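Long-range contact in SnoaL-like domain protein (Mycobacterium hassiacum, PDB 6P44), which is a ketosteroid isomerase that probably moves a steroid double bond from the Delta-5 to the Delta-4 position: residues Ala28-Asp32 with Arg107-Met111. The protein carries 1 engineered substitution. Residues are numbered along the deposited sequence; the frame is centred on the assembly and turned at random.
Sequences ALYAD and RIKSM
Ile-108 lays its CD1 methyl over the centre of one face of the Tyr-30 ring, a CH-pi contact of 4.0 Å from CD1 to the ring centroid and only 6° off the ring normal. The two residues pair in a short parallel beta bridge at the start of strand 108-121, an inner strand of the curved sheet of this NTF2-like (SnoaL-like) fold, just where helix 23-29 gives way to strand 30-31. Both side chains point to the same face of the sheet, and Tyr-14 of helix 4-20 also touches the tyrosine. A beta-branched isoleucine suits the place because its two arms grip the ring at different points: CG1, lying beside the backbone N (chi1 -55°), carries CD1 over the face, while CG2 packs 3.5 Å from Tyr-30 CE1. Tyrosine answers with a flat face for Ile-108 and a polar end for Tyr-55.

Two main-chain bonds frame the bridge. Ile-108 N donates to Leu-29 O and Ala-31 N donates to Ile-108 O, each 2.9 Å and nearly straight, so Ile-108 uses both its polar atoms on the residues flanking Tyr-30. Small Ala-31 fits beside the bonded carbonyl, its CB 3.4 Å from Ile-108 O.

On the more exposed side, the long chain of Arg-107 packs CB and CG against Leu-29 O, and a bend at chi3 (-76°) turns its charged end toward Ala-28 and Asp-32. Its NH1 donates to two waters in the guanidinium plane; one reaches Ala-28 O, the other Asp-32 OD1. Asp-32 itself is salt-bridged to Arg-48, and Arg-107 NE to Asp-105.

Toward the ligand pocket, the flexible, apolar chain of Met-111 touches bound 3,4-dinitrophenol. The phenol oxygen of Tyr-30 is hydrogen-bonded to the hydroxyl of Tyr-55, and Met-111 CB sits at the tyrosine's edge, near the ring plane, 3.4 Å from Tyr-30 OH.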
loop_
_atom_site.group_PDB
_atom_site.type_symbol
_atom_site.label_atom_id
_atom_site.label_comp_id
_atom_site.label_asym_id
_atom_site.label_seq_id
_atom_site.Cartn_x
_atom_site.Cartn_y
_atom_site.Cartn_z
ATOM N N ALA B 28 -20.175 -7.274 -4.995
ATOM C CA ALA B 28 -20.204 -8.709 -4.772
ATOM C C ALA B 28 -18.819 -9.288 -4.515
ATOM O O ALA B 28 -18.715 -10.398 -3.983
ATOM C CB ALA B 28 -20.845 -9.397 -5.981
ATOM N N LEU B 29 -17.758 -8.575 -4.890
ATOM C CA LEU B 29 -16.410 -9.043 -4.591
ATOM C C LEU B 29 -16.043 -8.855 -3.128
ATOM O O LEU B 29 -15.111 -9.509 -2.644
ATOM C CB LEU B 29 -15.381 -8.300 -5.447
ATOM C CG LEU B 29 -15.507 -8.496 -6.953
ATOM C CD1 LEU B 29 -14.431 -7.698 -7.644
ATOM C CD2 LEU B 29 -15.394 -9.971 -7.324
ATOM N N TYR B 30 -16.726 -7.958 -2.431
ATOM C CA TYR B 30 -16.391 -7.633 -1.057
ATOM C C TYR B 30 -17.117 -8.553 -0.088
ATOM O O TYR B 30 -18.224 -9.027 -0.357
ATOM C CB TYR B 30 -16.774 -6.192 -0.750
ATOM C CG TYR B 30 -15.806 -5.154 -1.291
ATOM C CD1 TYR B 30 -14.725 -4.750 -0.526
ATOM C CD2 TYR B 30 -15.997 -4.559 -2.532
ATOM C CE1 TYR B 30 -13.858 -3.775 -0.967
ATOM C CE2 TYR B 30 -15.125 -3.566 -2.988
ATOM C CZ TYR B 30 -14.047 -3.193 -2.199
ATOM O OH TYR B 30 -13.149 -2.224 -2.585
ATOM N N ALA B 31 -16.465 -8.800 1.047
ATOM C CA ALA B 31 -17.051 -9.538 2.155
ATOM C C ALA B 31 -18.202 -8.756 2.783
ATOM O O ALA B 31 -18.303 -7.532 2.652
ATOM C CB ALA B 31 -15.977 -9.802 3.209
ATOM N N ASP B 32 -19.068 -9.479 3.497
ATOM C CA ASP B 32 -20.233 -8.847 4.114
ATOM C C ASP B 32 -19.833 -7.724 5.067
ATOM O O ASP B 32 -20.540 -6.712 5.168
ATOM C CB ASP B 32 -21.057 -9.879 4.894
ATOM C CG ASP B 32 -21.751 -10.919 4.005
ATOM O OD1 ASP B 32 -21.816 -10.767 2.767
ATOM O OD2 ASP B 32 -22.239 -11.909 4.583
ATOM N N ARG B 107 -12.998 -13.355 -0.747
ATOM C CA ARG B 107 -13.632 -12.061 -0.935
ATOM C C ARG B 107 -12.828 -10.971 -0.227
ATOM O O ARG B 107 -12.074 -11.233 0.717
ATOM C CB ARG B 107 -15.100 -12.102 -0.506
ATOM C CG ARG B 107 -15.942 -12.957 -1.472
ATOM C CD ARG B 107 -17.436 -12.871 -1.198
ATOM N NE ARG B 107 -17.820 -13.644 -0.022
ATOM C CZ ARG B 107 -19.061 -13.712 0.453
ATOM N NH1 ARG B 107 -20.048 -13.065 -0.151
ATOM N NH2 ARG B 107 -19.319 -14.432 1.535
ATOM N N ILE B 108 -12.951 -9.751 -0.742
ATOM C CA ILE B 108 -12.156 -8.619 -0.271
ATOM C C ILE B 108 -12.593 -8.250 1.138
ATOM O O ILE B 108 -13.757 -7.912 1.365
ATOM C CB ILE B 108 -12.276 -7.405 -1.203
ATOM C CG1 ILE B 108 -11.919 -7.761 -2.646
ATOM C CG2 ILE B 108 -11.379 -6.286 -0.686
ATOM C CD1 ILE B 108 -12.393 -6.698 -3.633
ATOM N N LYS B 109 -11.661 -8.327 2.089
ATOM C CA LYS B 109 -11.908 -7.910 3.470
ATOM C C LYS B 109 -11.716 -6.405 3.658
ATOM O O LYS B 109 -12.484 -5.765 4.385
ATOM C CB LYS B 109 -10.954 -8.677 4.396
ATOM C CG LYS B 109 -10.976 -8.263 5.873
ATOM C CD LYS B 109 -9.889 -9.017 6.650
ATOM C CE LYS B 109 -9.895 -8.663 8.134
ATOM N NZ LYS B 109 -9.004 -9.552 8.945
ATOM N N SER B 110 -10.695 -5.829 3.027
ATOM C CA SER B 110 -10.428 -4.408 3.159
ATOM C C SER B 110 -9.829 -3.874 1.870
ATOM O O SER B 110 -9.097 -4.573 1.167
ATOM C CB SER B 110 -9.491 -4.114 4.338
ATOM O OG SER B 110 -8.173 -4.558 4.109
ATOM N N MET B 111 -10.128 -2.609 1.584
ATOM C CA MET B 111 -9.459 -1.877 0.517
ATOM C C MET B 111 -9.059 -0.508 1.049
ATOM O O MET B 111 -9.815 0.129 1.797
ATOM C CB MET B 111 -10.373 -1.714 -0.700
ATOM C CG MET B 111 -9.730 -1.005 -1.882
ATOM S SD MET B 111 -9.866 0.809 -1.791
ATOM C CE MET B 111 -11.325 1.045 -2.789
HETATM O O HOH W 1 -20.615 -11.778 -2.684
HETATM O O HOH W 2 -22.562 -12.952 1.359
#